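Outer membrane associated protein (Francisella tularensis subsp. tularensis, PDB 6U83) probably links the outer membrane to peptidoglycan through this C-terminal OmpA-like domain, which here binds D-alanine; porin activity is tentatively assigned to the whole protein. Local coordinates at residues Thr62-Asp67 with Gln160-Ser165; Phe39-Asp44 with Asp156-Arg161; Thr95-Ala100 with Lys141-Asn146. All coordinates share one frame; numbering follows the deposited sequence.

Contact 1: Thr62-Asp67 with Gln160-Ser165; sequences TKFAYD and QRVEAS. With DAL (D-alanine), chain D.
Gln160 and Phe64 meet where two antiparallel strands of the OmpA-like sheet, 55-63 and 161-172, run out into the D-alanine pocket. Gln160 grips Phe64 twice: its backbone O accepts from Phe64 N, and its side-chain NE2 donates to Phe64 O at 2.9 Å, with that oxygen close to the amide plane. CG sits beside the backbone N (chi1 -60°) and the chain then runs straight, which carries the amide alongside residues 64-66. OE1 approaches the edge of the Tyr66 ring, 3.7 Å from CD1, and also bonds Ser101, so both ends of the amide are held and its flip is fixed. The same side chain borders the ligand, Gln160 CG lying 3.2 Å from OXT of D-alanine, while Asp67 N donates to the ligand O (2.9 Å, 166° at the hydrogen).

Arg161 faces Lys63 as a non-hydrogen-bonded pair, its CA at the edge of the Phe64 ring. Lys63 NZ turns elsewhere, to the carbonyls of Arg158 and Asn40. Val162 pairs with Thr62 through two backbone bonds, Val162 N to Thr62 O being 2.8 Å, and its CG2 packs 3.7 Å from Phe64 CE1. Glu163 makes no contact with residues 62-67, though the strand pairing continues beyond it; its carboxylate serves Arg161 instead: NE meets OE2 at 2.7 Å, within the guanidinium plane but 44° above that of the carboxylate.

Contact 2: Phe39-Asp44 with Asp156-Arg161; sequences FNLTED and DPRNQR. With DAL (D-alanine), chain D.
The guanidinium of Arg158 lies between Leu41 and Asp156, both of which meet it at its edges, in plane. At one edge NH2 donates to Leu41 O (2.9 Å, 161° at the hydrogen), the oxygen only 2° out of the guanidinium plane. At another, Asp156 is gripped side-on in a salt bridge: NE reaches OD1 at 3.0 Å and NH1 reaches OD2 at 2.9 Å. Glu43 comes obliquely from well outside the plane. Its OE2 is 4.1 Å from Arg158 NE and no N-H points at it, so the charged groups attract only electrostatically, beyond salt-bridge range; the two side chains cross at about a right angle, and Glu43 OE2 also touches the aliphatic Arg158 CG at 3.8 Å.

Arg158 CD lies 3.3 Å from Leu41 O, and the bend at chi3 (-65°) then turns the head back toward Asp156. That carboxylate is itself positioned by an Asx turn, OD1 taking Arg158 N at 2.7 Å on its anti lone pair, at the start of the short 3-10 segment 157-159.

All three guanidinium nitrogens therefore have an acceptor, which fixes the rotation of the group and joins loop 39-44 to the turn before strand 161-172. Glu43 and Asp156 together place two carboxylates around one arginine, which would probably ease their mutual repulsion at this surface.

Contact 3: Thr95-Ala100 with Lys141-Asn146; sequences TVKGYA and KGFGYN. With DAL (D-alanine), chain D.
Tyr99 and Phe143 lie side by side with their rings almost parallel, planes 9° apart, yet slid so far that they barely overlap: the centroids are 5.0 Å from each other. Phe143 CD2 stands over one face of the Tyr99 ring, 3.7 Å from CZ. The edge of the Phe143 ring is met by the aliphatic part of Lys97, CB to CE2 being 3.5 Å, and the edge of the Tyr99 ring by the carbonyl O of Asn146.

Behind these rings stands a parallel ladder, strands 94-98 and 138-142 of a beta-alpha-beta unit whose helix is 110-130. Lys141 bonds Val96 and Gly98 on the other strand, and Gly98 O then takes Phe143 N at 2.9 Å. Past the strands the ladder is irregular: Ala100 N reaches Gly144 O at 3.0 Å from 67° above the carbonyl plane, after Gly144 has turned the chain with a positive phi of 62°. Asn146 steadies this turn, its N and ND2 holding Phe143 O from opposite faces.

Farther out, Tyr99 makes a cation-pi contact with Arg161, and its carbonyl O takes Arg120 NH1, while Arg120 NH2 bonds the ligand. Ala100 CB lies 3.2 Å from OXT of D-alanine. The bond beyond the strands, Ala100 N to Gly144 O, thus helps set an apolar methyl against the ligand carboxylate, leaving the polar recognition to neighbouring residues such as Arg120.

Contacts 1 and 3 belong to one mixed sheet, their centres about 9 Å apart: strand 161-172 runs between strands 55-63 and 94-98, bonding Thr62 on one side and, through Arg161 O and Glu163 N, Tyr99 and Lys97 on the other. Contact 2 shares Gln160 and Arg161 with contact 1, about 7 Å away between centres, and Lys63 joins the two. Contacts 2 and 3 are about 13 Å apart. Along the chain, contact 3 is nested inside the loops closed by contacts 1 and 2, which end on the same piece of chain. The strand ends of contacts 1 and 3 border the D-alanine site, and contact 2 holds the turn that carries Gln160.

Contact 1: Thr62-Asp67 with Gln160-Ser165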
loop_
_atom_site.group_PDB
_atom_site.type_symbol
_atom_site.label_atom_id
_atom_site.label_comp_id
_atom_site.label_asym_id
_atom_site.label_seq_id
_atom_site.Cartn_x
_atom_site.Cartn_y
_atom_site.Cartn_z
ATOM N N THR A 62 -1.322 -4.135 0.453
ATOM C CA THR A 62 -2.387 -4.810 1.178
ATOM C C THR A 62 -3.163 -5.701 0.215
ATOM O O THR A 62 -3.586 -5.247 -0.854
ATOM C CB THR A 62 -3.322 -3.778 1.811
ATOM O OG1 THR A 62 -2.626 -3.054 2.837
ATOM C CG2 THR A 62 -4.536 -4.441 2.403
ATOM N N LYS A 63 -3.347 -6.961 0.591
ATOM C CA LYS A 63 -3.993 -7.955 -0.253
ATOM C C LYS A 63 -5.424 -8.190 0.206
ATOM O O LYS A 63 -5.778 -7.938 1.362
ATOM C CB LYS A 63 -3.219 -9.274 -0.226
ATOM C CG LYS A 63 -1.750 -9.123 -0.549
ATOM C CD LYS A 63 -1.484 -9.297 -2.019
ATOM C CE LYS A 63 -0.239 -8.541 -2.384
ATOM N NZ LYS A 63 0.165 -8.803 -3.776
ATOM N N PHE A 64 -6.243 -8.694 -0.719
ATOM C CA PHE A 64 -7.658 -8.939 -0.486
ATOM C C PHE A 64 -8.057 -10.315 -0.998
ATOM O O PHE A 64 -7.564 -10.779 -2.034
ATOM C CB PHE A 64 -8.542 -7.892 -1.200
ATOM C CG PHE A 64 -8.453 -6.516 -0.630
ATOM C CD1 PHE A 64 -7.444 -5.651 -1.027
ATOM C CD2 PHE A 64 -9.407 -6.064 0.275
ATOM C CE1 PHE A 64 -7.386 -4.357 -0.532
ATOM C CE2 PHE A 64 -9.346 -4.756 0.777
ATOM C CZ PHE A 64 -8.327 -3.914 0.376
ATOM N N ALA A 65 -8.991 -10.949 -0.289
ATOM C CA ALA A 65 -9.573 -12.185 -0.787
ATOM C C ALA A 65 -10.454 -11.923 -2.018
ATOM O O ALA A 65 -10.864 -10.792 -2.315
ATOM C CB ALA A 65 -10.398 -12.869 0.303
ATOM N N TYR A 66 -10.760 -13.005 -2.724
ATOM C CA TYR A 66 -11.456 -12.922 -3.995
ATOM C C TYR A 66 -12.814 -12.236 -3.840
ATOM O O TYR A 66 -13.638 -12.633 -3.009
ATOM C CB TYR A 66 -11.603 -14.343 -4.552
ATOM C CG TYR A 66 -12.424 -14.434 -5.810
ATOM C CD1 TYR A 66 -11.863 -14.143 -7.042
ATOM C CD2 TYR A 66 -13.770 -14.789 -5.766
ATOM C CE1 TYR A 66 -12.598 -14.225 -8.195
ATOM C CE2 TYR A 66 -14.532 -14.868 -6.924
ATOM C CZ TYR A 66 -13.939 -14.574 -8.138
ATOM O OH TYR A 66 -14.673 -14.647 -9.302
ATOM N N ASP A 67 -13.037 -11.179 -4.625
ATOM C CA ASP A 67 -14.301 -10.443 -4.706
ATOM C C ASP A 67 -14.602 -9.648 -3.442
ATOM O O ASP A 67 -15.742 -9.191 -3.255
ATOM C CB ASP A 67 -15.475 -11.381 -5.012
ATOM C CG ASP A 67 -16.589 -10.711 -5.796
ATOM O OD1 ASP A 67 -16.362 -9.630 -6.385
ATOM O OD2 ASP A 67 -17.706 -11.279 -5.819
ATOM N N GLN A 160 -5.065 -8.862 -6.503
ATOM C CA GLN A 160 -6.176 -8.338 -5.711
ATOM C C GLN A 160 -5.611 -7.563 -4.524
ATOM O O GLN A 160 -5.363 -8.142 -3.458
ATOM C CB GLN A 160 -7.058 -9.497 -5.254
ATOM C CG GLN A 160 -7.672 -10.310 -6.402
ATOM C CD GLN A 160 -8.101 -11.718 -5.966
ATOM O OE1 GLN A 160 -8.561 -12.511 -6.787
ATOM N NE2 GLN A 160 -7.949 -12.029 -4.674
ATOM N N ARG A 161 -5.419 -6.242 -4.690
ATOM C CA ARG A 161 -4.562 -5.504 -3.765
ATOM C C ARG A 161 -4.775 -3.994 -3.845
ATOM O O ARG A 161 -5.340 -3.460 -4.803
ATOM C CB ARG A 161 -3.090 -5.790 -4.044
ATOM C CG ARG A 161 -2.552 -4.913 -5.163
ATOM C CD ARG A 161 -1.569 -5.666 -6.011
ATOM N NE ARG A 161 -0.899 -4.835 -7.004
ATOM C CZ ARG A 161 -1.302 -4.747 -8.272
ATOM N NH1 ARG A 161 -2.372 -5.430 -8.674
ATOM N NH2 ARG A 161 -0.650 -3.969 -9.139
ATOM N N VAL A 162 -4.264 -3.313 -2.816
ATOM C CA VAL A 162 -4.119 -1.867 -2.759
ATOM C C VAL A 162 -2.646 -1.548 -2.558
ATOM O O VAL A 162 -1.964 -2.208 -1.769
ATOM C CB VAL A 162 -4.963 -1.262 -1.619
ATOM C CG1 VAL A 162 -4.430 0.090 -1.226
ATOM C CG2 VAL A 162 -6.381 -1.113 -2.056
ATOM N N GLU A 163 -2.149 -0.545 -3.274
ATOM C CA GLU A 163 -0.756 -0.128 -3.186
ATOM C C GLU A 163 -0.657 1.360 -2.890
ATOM O O GLU A 163 -1.508 2.153 -3.309
ATOM C CB GLU A 163 0.001 -0.388 -4.485
ATOM C CG GLU A 163 0.011 -1.812 -4.956
ATOM C CD GLU A 163 0.910 -1.964 -6.157
ATOM O OE1 GLU A 163 1.344 -0.917 -6.706
ATOM O OE2 GLU A 163 1.187 -3.119 -6.545
ATOM N N ALA A 164 0.424 1.733 -2.206
ATOM C CA ALA A 164 0.763 3.130 -1.968
ATOM C C ALA A 164 2.237 3.214 -1.601
ATOM O O ALA A 164 2.798 2.266 -1.045
ATOM C CB ALA A 164 -0.089 3.736 -0.852
ATOM N N SER A 165 2.850 4.359 -1.909
ATOM C CA SER A 165 4.227 4.615 -1.524
ATOM C C SER A 165 4.402 6.097 -1.219
ATOM O O SER A 165 3.882 6.950 -1.935
ATOM C CB SER A 165 5.202 4.170 -2.622
ATOM O OG SER A 165 4.870 4.729 -3.877
HETATM N N DAL D . -11.253 -10.189 -10.024
HETATM C CA DAL D . -11.536 -10.647 -8.671
HETATM C CB DAL D . -13.053 -10.745 -8.443
HETATM C C DAL D . -10.887 -9.768 -7.604
HETATM O O DAL D . -11.171 -9.969 -6.420
HETATM O OXT DAL D . -10.083 -8.859 -7.884
#

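Contact 2: Phe39-Asp44 with Asp156-Arg161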
loop_
_atom_site.group_PDB
_atom_site.type_symbol
_atom_site.label_atom_id
_atom_site.label_comp_id
_atom_site.label_asym_id
_atom_site.label_seq_id
_atom_site.Cartn_x
_atom_site.Cartn_y
_atom_site.Cartn_z
ATOM N N PHE A 39 9.078 -7.951 -3.206
ATOM C CA PHE A 39 8.281 -7.932 -1.986
ATOM C C PHE A 39 6.780 -7.971 -2.264
ATOM O O PHE A 39 6.000 -8.285 -1.359
ATOM C CB PHE A 39 8.620 -6.690 -1.166
ATOM C CG PHE A 39 8.097 -5.426 -1.761
ATOM C CD1 PHE A 39 6.820 -4.969 -1.445
ATOM C CD2 PHE A 39 8.869 -4.693 -2.649
ATOM C CE1 PHE A 39 6.321 -3.806 -2.006
ATOM C CE2 PHE A 39 8.383 -3.521 -3.210
ATOM C CZ PHE A 39 7.105 -3.077 -2.887
ATOM N N ASN A 40 6.355 -7.636 -3.479
ATOM C CA ASN A 40 4.941 -7.614 -3.824
ATOM C C ASN A 40 4.423 -8.976 -4.254
ATOM O O ASN A 40 3.206 -9.139 -4.408
ATOM C CB ASN A 40 4.690 -6.603 -4.942
ATOM C CG ASN A 40 5.653 -6.774 -6.105
ATOM O OD1 ASN A 40 6.478 -7.697 -6.122
ATOM N ND2 ASN A 40 5.556 -5.884 -7.088
ATOM N N LEU A 41 5.313 -9.946 -4.462
ATOM C CA LEU A 41 4.888 -11.301 -4.775
ATOM C C LEU A 41 4.586 -12.116 -3.519
ATOM O O LEU A 41 4.483 -13.345 -3.590
ATOM C CB LEU A 41 5.942 -11.992 -5.639
ATOM C CG LEU A 41 5.746 -11.842 -7.152
ATOM C CD1 LEU A 41 5.528 -10.383 -7.584
ATOM C CD2 LEU A 41 6.916 -12.461 -7.903
ATOM N N THR A 42 4.457 -11.449 -2.376
ATOM C CA THR A 42 3.892 -12.051 -1.178
ATOM C C THR A 42 2.373 -12.037 -1.270
ATOM O O THR A 42 1.774 -11.031 -1.664
ATOM C CB THR A 42 4.327 -11.271 0.060
ATOM O OG1 THR A 42 3.954 -9.893 -0.109
ATOM C CG2 THR A 42 5.832 -11.368 0.257
ATOM N N GLU A 43 1.745 -13.149 -0.896
ATOM C CA GLU A 43 0.294 -13.183 -0.795
ATOM C C GLU A 43 -0.196 -12.731 0.575
ATOM O O GLU A 43 -1.320 -13.062 0.972
ATOM C CB GLU A 43 -0.241 -14.577 -1.122
ATOM C CG GLU A 43 -1.658 -14.535 -1.705
ATOM C CD GLU A 43 -1.989 -15.748 -2.550
ATOM O OE1 GLU A 43 -2.996 -16.424 -2.254
ATOM O OE2 GLU A 43 -1.246 -16.024 -3.514
ATOM N N ASP A 44 0.628 -11.995 1.306
ATOM C CA ASP A 44 0.269 -11.412 2.584
ATOM C C ASP A 44 0.356 -9.898 2.467
ATOM O O ASP A 44 1.086 -9.370 1.620
ATOM C CB ASP A 44 1.206 -11.905 3.713
ATOM C CG ASP A 44 1.084 -13.403 3.979
ATOM O OD1 ASP A 44 0.248 -14.068 3.328
ATOM O OD2 ASP A 44 1.827 -13.914 4.848
ATOM N N ASP A 156 -4.086 -14.090 -10.853
ATOM C CA ASP A 156 -3.455 -14.460 -9.600
ATOM C C ASP A 156 -4.065 -13.626 -8.470
ATOM O O ASP A 156 -4.207 -12.421 -8.620
ATOM C CB ASP A 156 -1.944 -14.228 -9.724
ATOM C CG ASP A 156 -1.157 -14.769 -8.549
ATOM O OD1 ASP A 156 -1.345 -14.256 -7.425
ATOM O OD2 ASP A 156 -0.334 -15.690 -8.754
ATOM N N PRO A 157 -4.443 -14.239 -7.341
ATOM C CA PRO A 157 -5.009 -13.431 -6.243
ATOM C C PRO A 157 -4.060 -12.363 -5.735
ATOM O O PRO A 157 -4.504 -11.427 -5.066
ATOM C CB PRO A 157 -5.296 -14.475 -5.148
ATOM C CG PRO A 157 -5.272 -15.785 -5.842
ATOM C CD PRO A 157 -4.278 -15.642 -6.948
ATOM N N ARG A 158 -2.762 -12.472 -6.009
ATOM C CA ARG A 158 -1.879 -11.406 -5.569
ATOM C C ARG A 158 -2.157 -10.083 -6.284
ATOM O O ARG A 158 -1.757 -9.027 -5.780
ATOM C CB ARG A 158 -0.428 -11.823 -5.759
ATOM C CG ARG A 158 0.092 -12.706 -4.643
ATOM C CD ARG A 158 1.463 -13.270 -4.980
ATOM N NE ARG A 158 1.402 -14.179 -6.122
ATOM C CZ ARG A 158 2.411 -14.958 -6.506
ATOM N NH1 ARG A 158 2.277 -15.759 -7.554
ATOM N NH2 ARG A 158 3.559 -14.934 -5.842
ATOM N N ASN A 159 -2.820 -10.105 -7.444
ATOM C CA ASN A 159 -3.205 -8.854 -8.086
ATOM C C ASN A 159 -4.320 -8.135 -7.333
ATOM O O ASN A 159 -4.493 -6.922 -7.504
ATOM C CB ASN A 159 -3.617 -9.131 -9.527
ATOM C CG ASN A 159 -2.442 -9.487 -10.396
ATOM O OD1 ASN A 159 -1.411 -8.824 -10.344
ATOM N ND2 ASN A 159 -2.580 -10.539 -11.192
ATOM N N GLN A 160 -5.065 -8.862 -6.503
ATOM C CA GLN A 160 -6.176 -8.338 -5.711
ATOM C C GLN A 160 -5.611 -7.563 -4.524
ATOM O O GLN A 160 -5.363 -8.142 -3.458
ATOM C CB GLN A 160 -7.058 -9.497 -5.254
ATOM C CG GLN A 160 -7.672 -10.310 -6.402
ATOM C CD GLN A 160 -8.101 -11.718 -5.966
ATOM O OE1 GLN A 160 -8.561 -12.511 -6.787
ATOM N NE2 GLN A 160 -7.949 -12.029 -4.674
ATOM N N ARG A 161 -5.419 -6.242 -4.690
ATOM C CA ARG A 161 -4.562 -5.504 -3.765
ATOM C C ARG A 161 -4.775 -3.994 -3.845
ATOM O O ARG A 161 -5.340 -3.460 -4.803
ATOM C CB ARG A 161 -3.090 -5.790 -4.044
ATOM C CG ARG A 161 -2.552 -4.913 -5.163
ATOM C CD ARG A 161 -1.569 -5.666 -6.011
ATOM N NE ARG A 161 -0.899 -4.835 -7.004
ATOM C CZ ARG A 161 -1.302 -4.747 -8.272
ATOM N NH1 ARG A 161 -2.372 -5.430 -8.674
ATOM N NH2 ARG A 161 -0.650 -3.969 -9.139
HETATM N N DAL D . -11.253 -10.189 -10.024
HETATM C CA DAL D . -11.536 -10.647 -8.671
HETATM C CB DAL D . -13.053 -10.745 -8.443
HETATM C C DAL D . -10.887 -9.768 -7.604
HETATM O O DAL D . -11.171 -9.969 -6.420
HETATM O OXT DAL D . -10.083 -8.859 -7.884
#

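Contact 3: Thr95-Ala100 with Lys141-Asn146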
loop_
_atom_site.group_PDB
_atom_site.type_symbol
_atom_site.label_atom_id
_atom_site.label_comp_id
_atom_site.label_asym_id
_atom_site.label_seq_id
_atom_site.Cartn_x
_atom_site.Cartn_y
_atom_site.Cartn_z
ATOM N N THR A 95 -1.426 8.761 -2.168
ATOM C CA THR A 95 -2.313 8.204 -3.175
ATOM C C THR A 95 -2.482 6.717 -2.923
ATOM O O THR A 95 -1.499 5.973 -2.890
ATOM C CB THR A 95 -1.759 8.451 -4.570
ATOM O OG1 THR A 95 -1.681 9.865 -4.777
ATOM C CG2 THR A 95 -2.678 7.831 -5.609
ATOM N N VAL A 96 -3.730 6.289 -2.758
ATOM C CA VAL A 96 -4.070 4.907 -2.451
ATOM C C VAL A 96 -4.668 4.288 -3.710
ATOM O O VAL A 96 -5.756 4.685 -4.151
ATOM C CB VAL A 96 -5.042 4.831 -1.270
ATOM C CG1 VAL A 96 -5.436 3.409 -1.023
ATOM C CG2 VAL A 96 -4.396 5.426 -0.035
ATOM N N LYS A 97 -3.974 3.306 -4.287
ATOM C CA LYS A 97 -4.342 2.718 -5.573
ATOM C C LYS A 97 -4.865 1.299 -5.371
ATOM O O LYS A 97 -4.172 0.456 -4.797
ATOM C CB LYS A 97 -3.143 2.705 -6.518
ATOM C CG LYS A 97 -2.553 4.076 -6.766
ATOM C CD LYS A 97 -1.277 3.946 -7.555
ATOM C CE LYS A 97 -0.762 5.305 -7.963
ATOM N NZ LYS A 97 0.495 5.202 -8.761
ATOM N N GLY A 98 -6.061 1.032 -5.885
ATOM C CA GLY A 98 -6.689 -0.266 -5.781
ATOM C C GLY A 98 -6.613 -1.045 -7.085
ATOM O O GLY A 98 -6.694 -0.475 -8.165
ATOM N N TYR A 99 -6.484 -2.365 -6.974
ATOM C CA TYR A 99 -6.360 -3.210 -8.151
ATOM C C TYR A 99 -7.225 -4.453 -7.985
ATOM O O TYR A 99 -7.714 -4.770 -6.888
ATOM C CB TYR A 99 -4.902 -3.618 -8.404
ATOM C CG TYR A 99 -3.972 -2.460 -8.643
ATOM C CD1 TYR A 99 -3.631 -2.080 -9.937
ATOM C CD2 TYR A 99 -3.434 -1.732 -7.576
ATOM C CE1 TYR A 99 -2.780 -1.005 -10.167
ATOM C CE2 TYR A 99 -2.569 -0.641 -7.801
ATOM C CZ TYR A 99 -2.256 -0.293 -9.101
ATOM O OH TYR A 99 -1.416 0.762 -9.359
ATOM N N ALA A 100 -7.390 -5.171 -9.095
ATOM C CA ALA A 100 -8.156 -6.404 -9.105
ATOM C C ALA A 100 -7.427 -7.441 -9.955
ATOM O O ALA A 100 -6.517 -7.124 -10.725
ATOM C CB ALA A 100 -9.598 -6.160 -9.609
ATOM N N LYS A 141 -7.591 6.012 -6.036
ATOM C CA LYS A 141 -7.668 5.653 -7.444
ATOM C C LYS A 141 -7.912 4.157 -7.552
ATOM O O LYS A 141 -7.306 3.370 -6.817
ATOM C CB LYS A 141 -6.372 5.972 -8.183
ATOM C CG LYS A 141 -6.111 7.423 -8.540
ATOM C CD LYS A 141 -4.805 7.505 -9.332
ATOM C CE LYS A 141 -4.728 8.728 -10.254
ATOM N NZ LYS A 141 -3.484 8.700 -11.107
ATOM N N GLY A 142 -8.795 3.768 -8.462
ATOM C CA GLY A 142 -8.998 2.372 -8.822
ATOM C C GLY A 142 -8.443 2.118 -10.208
ATOM O O GLY A 142 -8.434 3.009 -11.051
ATOM N N PHE A 143 -7.954 0.905 -10.441
ATOM C CA PHE A 143 -7.394 0.568 -11.740
ATOM C C PHE A 143 -7.999 -0.692 -12.335
ATOM O O PHE A 143 -7.639 -1.063 -13.460
ATOM C CB PHE A 143 -5.869 0.399 -11.643
ATOM C CG PHE A 143 -5.132 1.690 -11.382
ATOM C CD1 PHE A 143 -4.705 2.477 -12.431
ATOM C CD2 PHE A 143 -4.873 2.114 -10.087
ATOM C CE1 PHE A 143 -4.043 3.669 -12.200
ATOM C CE2 PHE A 143 -4.204 3.292 -9.846
ATOM C CZ PHE A 143 -3.791 4.074 -10.902
ATOM N N GLY A 144 -8.901 -1.356 -11.620
ATOM C CA GLY A 144 -9.409 -2.602 -12.137
ATOM C C GLY A 144 -8.291 -3.611 -12.292
ATOM O O GLY A 144 -7.249 -3.559 -11.614
ATOM N N TYR A 145 -8.487 -4.527 -13.239
ATOM C CA TYR A 145 -7.452 -5.501 -13.544
ATOM C C TYR A 145 -6.466 -5.003 -14.595
ATOM O O TYR A 145 -5.967 -5.797 -15.403
ATOM C CB TYR A 145 -8.080 -6.840 -13.940
ATOM C CG TYR A 145 -9.083 -6.875 -15.086
ATOM C CD1 TYR A 145 -8.705 -6.567 -16.387
ATOM C CD2 TYR A 145 -10.396 -7.309 -14.874
ATOM C CE1 TYR A 145 -9.612 -6.651 -17.431
ATOM C CE2 TYR A 145 -11.312 -7.392 -15.920
ATOM C CZ TYR A 145 -10.907 -7.070 -17.191
ATOM O OH TYR A 145 -11.788 -7.155 -18.238
ATOM N N ASN A 146 -6.168 -3.708 -14.609
ATOM C CA ASN A 146 -5.021 -3.214 -15.351
ATOM C C ASN A 146 -3.831 -3.110 -14.398
ATOM O O ASN A 146 -3.975 -3.223 -13.179
ATOM C CB ASN A 146 -5.318 -1.860 -15.992
ATOM C CG ASN A 146 -6.514 -1.903 -16.943
ATOM O OD1 ASN A 146 -6.466 -2.539 -18.002
ATOM N ND2 ASN A 146 -7.588 -1.208 -16.573
HETATM N N DAL D . -11.253 -10.189 -10.024
HETATM C CA DAL D . -11.536 -10.647 -8.671
HETATM C CB DAL D . -13.053 -10.745 -8.443
HETATM C C DAL D . -10.887 -9.768 -7.604
HETATM O O DAL D . -11.171 -9.969 -6.420
HETATM O OXT DAL D . -10.083 -8.859 -7.884
#